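Local structure of glycosyl hydrolase 25 (Streptococcus pneumoniae, 4FF5) at residues Q61-I66 against K105-E110; S149-D154 against L177-I182; D154-T159 against G183-V188; G166-R171 against T198-S203. The protein probably cleaves cell-wall glycan chains, as other family 25 glycosyl hydrolases do, and acts as a virulence factor that takes part in host-cell invasion. All blocks are in the same frame, centred on the assembly; numbering follows the deposited sequence.

Contact 1: residues Q61-I66 against K105-E110; sequences QRPEEI and KSHITE
His-107 reaches out from helix 104-112 and brings the outer part of its ring against Gln-61, Pro-63 and Ile-66. From CB outward, CG lies anti to the carbonyl carbon (chi1 -69°) and the side chain leaves the helix beside the backbone N, and only the outer half of the ring comes up against the loop. ND1 has the delta carbon of Ile-66 near it, while its polar partner is the hydroxyl of Tyr-68, two residues further along the chain. Next comes CE1, which takes most of the apolar pressure: it lies 3.3 Å from Ile-66 CD1 and 3.6 Å from Pro-63 CG. Both of these side chains cross His-107 at about a right angle. The tip, NE2, points its N-H only roughly at Gln-61 O; the two atoms are 2.9 Å apart, but the angle at hydrogen is 118° and the bond is weak. The reason is visible in the ring, since CE1 is 3.0 Å from the same Gln-61 O, which therefore sits in plane facing the CE1-NE2 edge. NE2 also bonds to Ser-58 O, so this buried imidazole is tied by both nitrogens. One helical residue back, Ser-106 CB lies 3.6 Å from Pro-63 CG, and the proline, at the start of a short 3-10 turn, touches both serine and histidine with CG, fitting the corner they make. Here the loop after barrel strand 54-57 is pinned to the helix ahead of strand 118-123, an attachment within the outer layer of the TIM barrel expected of family 25.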
# COMPACT_ATOMS: atom_id res chain seq x y z
N GLN A 61 2.90 -8.50 -10.37
CA GLN A 61 4.35 -8.64 -10.39
C GLN A 61 4.73 -10.05 -9.91
O GLN A 61 4.69 -10.33 -8.72
CB GLN A 61 4.99 -7.57 -9.51
CG GLN A 61 4.87 -6.16 -10.05
CD GLN A 61 3.47 -5.60 -9.95
OE1 GLN A 61 2.84 -5.65 -8.90
NE2 GLN A 61 2.96 -5.07 -11.06
N ARG A 62 5.07 -10.93 -10.85
CA ARG A 62 5.35 -12.34 -10.54
C ARG A 62 6.66 -12.52 -9.75
O ARG A 62 7.74 -12.11 -10.22
CB ARG A 62 5.34 -13.19 -11.82
CG ARG A 62 4.10 -12.94 -12.68
CD ARG A 62 4.22 -13.60 -14.04
NE ARG A 62 3.77 -14.99 -14.01
N PRO A 63 6.58 -13.13 -8.54
CA PRO A 63 7.75 -13.39 -7.70
C PRO A 63 8.90 -14.09 -8.43
O PRO A 63 10.06 -13.78 -8.18
CB PRO A 63 7.17 -14.29 -6.60
CG PRO A 63 5.78 -13.76 -6.44
CD PRO A 63 5.33 -13.49 -7.85
N GLU A 64 8.57 -15.01 -9.35
CA GLU A 64 9.59 -15.74 -10.10
C GLU A 64 10.35 -14.83 -11.07
O GLU A 64 11.42 -15.19 -11.57
CB GLU A 64 9.00 -16.96 -10.83
CG GLU A 64 8.24 -16.67 -12.12
CD GLU A 64 6.73 -16.76 -11.95
OE1 GLU A 64 6.02 -16.60 -12.97
N GLU A 65 9.80 -13.64 -11.33
CA GLU A 65 10.48 -12.67 -12.18
C GLU A 65 11.24 -11.62 -11.36
O GLU A 65 11.95 -10.78 -11.92
CB GLU A 65 9.52 -12.04 -13.18
CG GLU A 65 9.19 -12.93 -14.36
CD GLU A 65 7.93 -12.52 -15.08
OE1 GLU A 65 7.57 -11.33 -15.04
OE2 GLU A 65 7.28 -13.39 -15.70
N ILE A 66 11.14 -11.73 -10.04
CA ILE A 66 11.84 -10.81 -9.13
C ILE A 66 13.10 -11.41 -8.50
O ILE A 66 13.03 -12.43 -7.80
CB ILE A 66 10.93 -10.30 -7.99
CG1 ILE A 66 9.70 -9.58 -8.57
CG2 ILE A 66 11.72 -9.38 -7.06
CD1 ILE A 66 8.57 -9.41 -7.56
N LYS A 105 2.09 -13.85 -0.21
CA LYS A 105 2.94 -14.59 0.73
C LYS A 105 4.40 -14.54 0.30
O LYS A 105 5.30 -14.32 1.13
CB LYS A 105 2.51 -16.06 0.85
CG LYS A 105 1.10 -16.29 1.37
CD LYS A 105 0.86 -17.79 1.51
CE LYS A 105 -0.39 -18.05 2.34
NZ LYS A 105 -0.77 -19.49 2.32
N SER A 106 4.63 -14.73 -1.00
CA SER A 106 5.96 -14.60 -1.59
C SER A 106 6.59 -13.21 -1.44
O SER A 106 7.74 -13.07 -1.00
CB SER A 106 5.93 -14.97 -3.05
OG SER A 106 5.78 -16.38 -3.19
N HIS A 107 5.84 -12.18 -1.83
CA HIS A 107 6.37 -10.83 -1.73
C HIS A 107 6.69 -10.47 -0.30
O HIS A 107 7.75 -9.92 -0.03
CB HIS A 107 5.41 -9.80 -2.31
CG HIS A 107 5.24 -9.87 -3.81
ND1 HIS A 107 6.24 -10.26 -4.64
CD2 HIS A 107 4.15 -9.56 -4.62
CE1 HIS A 107 5.80 -10.20 -5.92
NE2 HIS A 107 4.52 -9.77 -5.89
N ILE A 108 5.79 -10.79 0.63
CA ILE A 108 6.02 -10.44 2.03
C ILE A 108 7.20 -11.21 2.62
O ILE A 108 8.12 -10.60 3.16
CB ILE A 108 4.76 -10.63 2.91
CG1 ILE A 108 3.64 -9.68 2.45
CG2 ILE A 108 5.08 -10.36 4.37
CD1 ILE A 108 2.28 -9.94 3.08
N THR A 109 7.15 -12.53 2.54
CA THR A 109 8.23 -13.35 3.14
C THR A 109 9.61 -13.08 2.53
O THR A 109 10.60 -12.99 3.27
CB THR A 109 7.94 -14.87 3.08
OG1 THR A 109 7.80 -15.27 1.73
CG2 THR A 109 6.68 -15.18 3.80
N GLU A 110 9.69 -12.98 1.20
CA GLU A 110 10.99 -12.77 0.56
C GLU A 110 11.63 -11.42 0.92
O GLU A 110 12.86 -11.29 1.03
CB GLU A 110 10.90 -12.95 -0.96
CG GLU A 110 10.52 -14.37 -1.41
CD GLU A 110 11.67 -15.37 -1.48
OE1 GLU A 110 12.75 -15.16 -0.89
OE2 GLU A 110 11.48 -16.41 -2.14

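Contact 2: residues S149-D154 against L177-I182; sequences SYYWLD and LGAKNI
Asn-181 lays its CB squarely on the ring of Tyr-150, 3.3 Å from the centroid and only 7° off the normal, a close CH-pi contact. Tyr-150 holds its ring there with a first torsion away from the staggered positions, chi1 -128°. For its part, Asn-181 has CG anti to its own carbonyl carbon, which tips the amide back along the ring, the two planes 26° apart. ND2 can then donate to Ser-149 O at 2.9 Å, with the acceptor close to the amide plane, and it also bonds to Lys-265 O. Asn-181 uses its backbone as well: its O accepts from Tyr-151 N at 2.9 Å. That bond starts the parallel pairing in which Tyr-151 stands opposite Ile-182.

Tyr-151 swings its ring the other way, over to Ala-179, whose CB sits above one face, displaced toward the rim, 3.8 Å from Tyr-151 CD1. Further along, Leu-153 CD1 meets Ile-182 CG2 at 3.7 Å. Gly-178, with its positive phi, closes helix 163-177 in a Schellman motif and turns the chain toward this strand. Leu-174 of that helix covers Tyr-151, Ala-179 and Ile-182, whereas Tyr-150 packs on Leu-262 of helix 255-263 and bonds through OH to Thr-202; strand 118-123 pairs with the far edge of strand 151-155.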
# COMPACT_ATOMS: atom_id res chain seq x y z
N SER A 149 3.85 -3.60 8.72
CA SER A 149 4.13 -2.31 9.36
C SER A 149 2.94 -1.33 9.30
O SER A 149 2.92 -0.36 10.04
CB SER A 149 5.36 -1.67 8.73
OG SER A 149 5.06 -1.17 7.43
N TYR A 150 1.99 -1.58 8.39
CA TYR A 150 0.86 -0.69 8.18
C TYR A 150 -0.19 -1.43 7.36
O TYR A 150 0.15 -2.31 6.57
CB TYR A 150 1.31 0.56 7.43
CG TYR A 150 0.92 1.87 8.08
CD1 TYR A 150 1.80 2.53 8.95
CD2 TYR A 150 -0.33 2.46 7.83
CE1 TYR A 150 1.44 3.73 9.56
CE2 TYR A 150 -0.69 3.66 8.43
CZ TYR A 150 0.20 4.29 9.29
OH TYR A 150 -0.15 5.48 9.90
N TYR A 151 -1.44 -1.06 7.53
CA TYR A 151 -2.51 -1.57 6.67
C TYR A 151 -3.07 -0.41 5.88
O TYR A 151 -3.42 0.61 6.45
CB TYR A 151 -3.62 -2.15 7.53
CG TYR A 151 -3.23 -3.37 8.31
CD1 TYR A 151 -2.59 -3.28 9.56
CD2 TYR A 151 -3.56 -4.64 7.83
CE1 TYR A 151 -2.25 -4.43 10.27
CE2 TYR A 151 -3.23 -5.79 8.53
CZ TYR A 151 -2.59 -5.69 9.75
OH TYR A 151 -2.28 -6.87 10.43
N TRP A 152 -3.16 -0.56 4.56
CA TRP A 152 -3.65 0.52 3.69
C TRP A 152 -4.91 0.15 2.95
O TRP A 152 -5.03 -0.96 2.40
CB TRP A 152 -2.57 0.87 2.66
CG TRP A 152 -1.34 1.54 3.24
CD1 TRP A 152 -0.14 0.94 3.61
CD2 TRP A 152 -1.17 2.96 3.54
NE1 TRP A 152 0.74 1.87 4.09
CE2 TRP A 152 0.19 3.11 4.08
CE3 TRP A 152 -1.97 4.10 3.41
CZ2 TRP A 152 0.71 4.35 4.46
CZ3 TRP A 152 -1.45 5.34 3.82
CH2 TRP A 152 -0.14 5.45 4.31
N LEU A 153 -5.85 1.10 2.89
CA LEU A 153 -7.08 0.96 2.11
C LEU A 153 -6.87 1.68 0.80
O LEU A 153 -6.72 2.90 0.79
CB LEU A 153 -8.26 1.61 2.86
CG LEU A 153 -8.97 0.72 3.89
CD1 LEU A 153 -8.05 0.36 5.06
CD2 LEU A 153 -10.27 1.38 4.35
N ASP A 154 -6.83 0.92 -0.30
CA ASP A 154 -6.68 1.49 -1.64
C ASP A 154 -8.08 1.79 -2.17
O ASP A 154 -8.84 0.88 -2.52
CB ASP A 154 -5.89 0.51 -2.54
CG ASP A 154 -6.00 0.84 -4.03
OD1 ASP A 154 -6.57 1.88 -4.40
OD2 ASP A 154 -5.57 0.02 -4.84
N LEU A 177 -10.72 -5.48 14.62
CA LEU A 177 -10.03 -6.76 14.56
C LEU A 177 -8.63 -6.67 15.14
O LEU A 177 -8.00 -7.69 15.41
CB LEU A 177 -9.97 -7.31 13.13
CG LEU A 177 -11.28 -7.73 12.46
CD1 LEU A 177 -11.03 -7.87 10.97
CD2 LEU A 177 -11.87 -9.01 13.06
N GLY A 178 -8.13 -5.44 15.31
CA GLY A 178 -6.84 -5.20 15.96
C GLY A 178 -5.80 -4.38 15.21
O GLY A 178 -4.74 -4.08 15.77
N ALA A 179 -6.07 -4.05 13.95
CA ALA A 179 -5.17 -3.17 13.19
C ALA A 179 -5.05 -1.80 13.88
O ALA A 179 -6.06 -1.22 14.25
CB ALA A 179 -5.65 -2.99 11.77
N LYS A 180 -3.82 -1.30 14.02
CA LYS A 180 -3.57 -0.01 14.65
C LYS A 180 -3.20 1.04 13.61
O LYS A 180 -3.65 2.18 13.68
CB LYS A 180 -2.43 -0.12 15.67
CG LYS A 180 -2.61 -1.22 16.72
CD LYS A 180 -3.80 -0.94 17.60
CE LYS A 180 -4.00 -2.09 18.58
NZ LYS A 180 -5.42 -2.02 19.04
N ASN A 181 -2.31 0.66 12.69
CA ASN A 181 -1.83 1.54 11.64
C ASN A 181 -2.74 1.31 10.46
O ASN A 181 -2.65 0.27 9.79
CB ASN A 181 -0.37 1.23 11.30
CG ASN A 181 0.55 1.40 12.50
OD1 ASN A 181 0.22 2.10 13.47
ND2 ASN A 181 1.71 0.77 12.44
N ILE A 182 -3.68 2.24 10.25
CA ILE A 182 -4.64 2.12 9.15
C ILE A 182 -4.64 3.41 8.32
O ILE A 182 -5.11 4.46 8.78
CB ILE A 182 -6.08 1.82 9.62
CG1 ILE A 182 -6.13 0.65 10.60
CG2 ILE A 182 -6.96 1.46 8.42
CD1 ILE A 182 -7.55 0.37 11.06

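Contact 3: residues D154-T159 against G183-V188; sequences DVEDKT and GIYVGV
Asp-154 and Tyr-185 are bridge partners in two parallel strands, their CA atoms 4.8 Å apart. The bond that holds them here runs from Val-155 N to Tyr-185 O, 2.9 Å and nearly straight. Just beyond, the strands spread, and a water takes over the link: it donates to Val-155 O and accepts from Gly-187 N, the N-cap residue of helix 188-193.

Among the side chains, Asp-154 and Tyr-185 run side by side and in the same direction, because each has CG anti to its backbone N (chi1 165° and 167°). The carboxylate stands steeply against the ring, with OD1 of Asp-154 3.2 Å from CD2 of Tyr-185. Glu-156 arrives from the loop with its carboxylate turned much closer to the ring plane, 21° away, and brings OE2 to 3.6 Å from Tyr-185 CE2. The phenol itself is fixed by Gln-230, through a bond between OH and OE1; a second water links it only weakly to Glu-156. On the opposite face of the sheet, Val-155 CG2 rests on Ile-184 CD1 at 3.8 Å, and Val-155 also touches Phe-190 of helix 188-193.

Two acids thus converge at the C-terminal end of strand 151-155, with Asp-154 OD1 2.6 Å from Glu-156 OE2. An Asp-x-Glu pair at the end of the fourth barrel strand is where family 25 enzymes carry their acidic active-site residues, so this cluster, walled by Tyr-185, is consistent with the hydrolytic site.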
# COMPACT_ATOMS: atom_id res chain seq x y z
N ASP A 154 -6.83 0.92 -0.30
CA ASP A 154 -6.68 1.49 -1.64
C ASP A 154 -8.08 1.79 -2.17
O ASP A 154 -8.84 0.88 -2.52
CB ASP A 154 -5.89 0.51 -2.54
CG ASP A 154 -6.00 0.84 -4.03
OD1 ASP A 154 -6.57 1.88 -4.40
OD2 ASP A 154 -5.57 0.02 -4.84
N VAL A 155 -8.44 3.08 -2.19
CA VAL A 155 -9.78 3.50 -2.56
C VAL A 155 -9.73 4.18 -3.93
O VAL A 155 -9.08 5.23 -4.07
CB VAL A 155 -10.35 4.48 -1.51
CG1 VAL A 155 -11.74 4.96 -1.92
CG2 VAL A 155 -10.39 3.81 -0.14
N GLU A 156 -10.37 3.62 -4.94
CA GLU A 156 -10.33 4.33 -6.22
C GLU A 156 -11.53 4.24 -7.15
O GLU A 156 -11.57 4.92 -8.16
CB GLU A 156 -9.06 4.03 -6.99
CG GLU A 156 -8.81 2.57 -7.25
CD GLU A 156 -7.36 2.36 -7.74
OE1 GLU A 156 -7.20 2.33 -8.96
OE2 GLU A 156 -6.40 2.24 -6.94
N ASP A 157 -12.50 3.41 -6.82
CA ASP A 157 -13.77 3.63 -7.50
C ASP A 157 -14.98 3.45 -6.62
O ASP A 157 -14.93 2.80 -5.56
CB ASP A 157 -13.86 2.88 -8.82
CG ASP A 157 -13.28 1.52 -8.73
OD1 ASP A 157 -12.51 1.18 -9.67
OD2 ASP A 157 -13.56 0.85 -7.71
N LYS A 158 -16.06 4.08 -7.07
CA LYS A 158 -17.27 4.16 -6.27
C LYS A 158 -18.02 2.85 -6.41
O LYS A 158 -18.57 2.55 -7.48
CB LYS A 158 -18.14 5.33 -6.74
CG LYS A 158 -19.30 5.59 -5.79
CD LYS A 158 -20.40 6.41 -6.43
CE LYS A 158 -21.52 5.53 -6.95
NZ LYS A 158 -22.65 6.38 -7.45
N THR A 159 -18.02 2.07 -5.34
CA THR A 159 -18.67 0.75 -5.37
C THR A 159 -19.90 0.71 -4.49
O THR A 159 -20.60 -0.31 -4.43
CB THR A 159 -17.68 -0.36 -4.94
OG1 THR A 159 -17.11 -0.01 -3.67
CG2 THR A 159 -16.59 -0.52 -5.96
N GLY A 183 -4.10 3.30 7.11
CA GLY A 183 -3.96 4.47 6.25
C GLY A 183 -4.86 4.35 5.06
O GLY A 183 -5.38 3.26 4.76
N ILE A 184 -5.07 5.47 4.37
CA ILE A 184 -5.91 5.46 3.16
C ILE A 184 -5.12 5.97 1.94
O ILE A 184 -4.47 6.98 2.01
CB ILE A 184 -7.24 6.28 3.34
CG1 ILE A 184 -8.06 6.22 2.04
CG2 ILE A 184 -6.93 7.73 3.76
CD1 ILE A 184 -9.48 6.76 2.16
N TYR A 185 -5.17 5.21 0.85
CA TYR A 185 -4.72 5.65 -0.45
C TYR A 185 -5.94 6.12 -1.27
O TYR A 185 -6.91 5.38 -1.45
CB TYR A 185 -4.00 4.49 -1.14
CG TYR A 185 -3.71 4.62 -2.62
CD1 TYR A 185 -2.43 4.94 -3.07
CD2 TYR A 185 -4.70 4.39 -3.58
CE1 TYR A 185 -2.14 5.00 -4.43
CE2 TYR A 185 -4.42 4.45 -4.95
CZ TYR A 185 -3.16 4.76 -5.36
OH TYR A 185 -2.90 4.81 -6.72
N VAL A 186 -5.89 7.36 -1.74
CA VAL A 186 -7.01 7.91 -2.52
C VAL A 186 -6.52 9.08 -3.39
O VAL A 186 -5.69 9.88 -2.94
CB VAL A 186 -8.20 8.28 -1.59
CG1 VAL A 186 -7.85 9.35 -0.56
CG2 VAL A 186 -9.45 8.68 -2.40
N GLY A 187 -7.01 9.17 -4.62
CA GLY A 187 -6.66 10.31 -5.49
C GLY A 187 -7.38 11.56 -5.00
O GLY A 187 -8.43 11.48 -4.32
N VAL A 188 -6.85 12.74 -5.33
CA VAL A 188 -7.42 13.99 -4.83
C VAL A 188 -8.85 14.22 -5.37
O VAL A 188 -9.78 14.56 -4.61
CB VAL A 188 -6.51 15.20 -5.15
CG1 VAL A 188 -7.22 16.50 -4.80
CG2 VAL A 188 -5.19 15.08 -4.39
O HOH W 1 -8.67 7.22 -5.78
O HOH W 2 -3.24 1.43 -7.50

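Contact 4: residues G166-R171 against T198-S203; sequences GVENFR and TGKFTS
Two cations converge on one carboxylate: Arg-171 and Lys-200 both turn to Glu-168, although Arg-171 NH2 and Lys-200 NZ are only 4.3 Å apart. Arg-171 has much the firmer hold. It grips Glu-168 side-on, NE to OE1 at 2.7 Å and NH2 to OE2 at 2.8 Å, both bonds almost straight and in the guanidinium plane. Lys-200 adds a weak bond, NZ to Glu-168 OE2 at 3.4 Å, after passing its CB over one guanidinium face. The network sits on the surface of the barrel, where helix 163-177, which connects strands 151-155 and 182-186, meets the type I turn of residues 198-201 that precedes strand 203-207. Nearer the barrel strands the contact becomes apolar. Phe-201 offers a face to the arginine stem: CD of Arg-171 stands over the ring centre, 3.8 Å from the centroid, in a CH-pi contact. A bend at chi3 (59°) then carries the guanidinium off, 88° from the ring plane. Val-167 meets the same ring at its edge, CG1 to Phe-201 CZ at 3.6 Å, and Ile-184 packs against both of these residues from strand 182-186. A water accepts from Arg-171 NH1 and donates to Lys-200 O.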
# COMPACT_ATOMS: atom_id res chain seq x y z
N GLY A 166 -18.96 3.57 3.20
CA GLY A 166 -18.42 2.23 2.95
C GLY A 166 -16.96 2.13 3.33
O GLY A 166 -16.52 1.13 3.92
N VAL A 167 -16.19 3.17 2.99
CA VAL A 167 -14.76 3.22 3.34
C VAL A 167 -14.61 3.17 4.87
O VAL A 167 -13.78 2.42 5.40
CB VAL A 167 -14.08 4.46 2.76
CG1 VAL A 167 -12.72 4.70 3.41
CG2 VAL A 167 -13.94 4.31 1.24
N GLU A 168 -15.43 3.97 5.56
CA GLU A 168 -15.45 3.94 7.01
C GLU A 168 -15.86 2.58 7.57
O GLU A 168 -15.30 2.14 8.56
CB GLU A 168 -16.37 5.04 7.58
CG GLU A 168 -16.62 4.93 9.08
CD GLU A 168 -15.36 5.00 9.94
OE1 GLU A 168 -14.27 5.38 9.46
OE2 GLU A 168 -15.46 4.70 11.16
N ASN A 169 -16.83 1.92 6.93
CA ASN A 169 -17.19 0.56 7.36
C ASN A 169 -15.98 -0.38 7.35
O ASN A 169 -15.74 -1.14 8.31
CB ASN A 169 -18.29 -0.04 6.48
CG ASN A 169 -19.60 0.71 6.58
OD1 ASN A 169 -19.97 1.22 7.65
ND2 ASN A 169 -20.33 0.78 5.47
N PHE A 170 -15.22 -0.31 6.25
CA PHE A 170 -14.01 -1.11 6.10
C PHE A 170 -13.00 -0.76 7.20
O PHE A 170 -12.51 -1.66 7.90
CB PHE A 170 -13.42 -0.87 4.70
CG PHE A 170 -12.38 -1.89 4.27
CD1 PHE A 170 -11.11 -1.93 4.84
CD2 PHE A 170 -12.67 -2.79 3.25
CE1 PHE A 170 -10.16 -2.85 4.41
CE2 PHE A 170 -11.73 -3.73 2.82
CZ PHE A 170 -10.47 -3.75 3.40
N ARG A 171 -12.68 0.54 7.33
CA ARG A 171 -11.74 1.02 8.35
C ARG A 171 -12.11 0.58 9.78
O ARG A 171 -11.27 0.05 10.51
CB ARG A 171 -11.64 2.55 8.30
CG ARG A 171 -10.46 3.11 9.08
CD ARG A 171 -10.76 4.51 9.64
NE ARG A 171 -11.93 4.49 10.53
CZ ARG A 171 -11.93 4.11 11.80
NH1 ARG A 171 -10.81 3.70 12.38
NH2 ARG A 171 -13.07 4.12 12.50
N THR A 198 -10.70 11.59 5.38
CA THR A 198 -9.47 10.88 5.74
C THR A 198 -9.12 11.03 7.24
O THR A 198 -8.14 10.44 7.71
CB THR A 198 -8.27 11.32 4.88
OG1 THR A 198 -7.89 12.66 5.23
CG2 THR A 198 -8.62 11.26 3.38
N GLY A 199 -9.93 11.80 7.96
CA GLY A 199 -9.63 12.22 9.35
C GLY A 199 -9.34 11.10 10.34
O GLY A 199 -8.46 11.23 11.19
N LYS A 200 -10.06 9.99 10.25
CA LYS A 200 -9.88 8.88 11.18
C LYS A 200 -8.73 7.92 10.84
O LYS A 200 -8.37 7.05 11.66
CB LYS A 200 -11.18 8.12 11.36
CG LYS A 200 -12.31 9.00 11.88
CD LYS A 200 -13.31 8.16 12.65
CE LYS A 200 -14.62 8.05 11.93
NZ LYS A 200 -15.62 7.57 12.94
N PHE A 201 -8.17 8.06 9.64
CA PHE A 201 -7.02 7.26 9.25
C PHE A 201 -5.77 7.82 9.90
O PHE A 201 -5.73 8.99 10.28
CB PHE A 201 -6.88 7.20 7.72
CG PHE A 201 -7.99 6.45 7.06
CD1 PHE A 201 -9.17 7.10 6.69
CD2 PHE A 201 -7.89 5.08 6.85
CE1 PHE A 201 -10.23 6.40 6.11
CE2 PHE A 201 -8.94 4.38 6.27
CZ PHE A 201 -10.11 5.03 5.91
N THR A 202 -4.74 6.98 10.01
CA THR A 202 -3.49 7.38 10.69
C THR A 202 -2.44 7.90 9.71
O THR A 202 -1.42 8.51 10.11
CB THR A 202 -2.91 6.24 11.58
OG1 THR A 202 -2.67 5.07 10.79
CG2 THR A 202 -3.85 5.87 12.72
N SER A 203 -2.69 7.70 8.41
CA SER A 203 -1.85 8.24 7.35
C SER A 203 -2.61 8.33 6.03
O SER A 203 -3.63 7.66 5.84
CB SER A 203 -0.60 7.37 7.15
OG SER A 203 0.31 7.97 6.22
O HOH W 3 -8.07 4.23 11.61

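Contact 1 closes before the others open, its centre 21, 25 and 29 Å from those of contacts 2, 3 and 4. The others interleave along the chain. Contacts 2 and 3 follow the pairing of strands 151-155 and 182-186, share Asp-154, and have centres 15 Å apart. The centre of contact 4 is about 10 Å from theirs; it fixes helix 163-177 to the turn before strand 203-207 and bonds to both through Thr-202 and Ser-203. The three secure the beta-alpha-beta unit whose first strand ends at the probable active site; contact 1, across the chain's centre from contacts 3 and 4, ties the loop after strand 54-57 to helix 104-112.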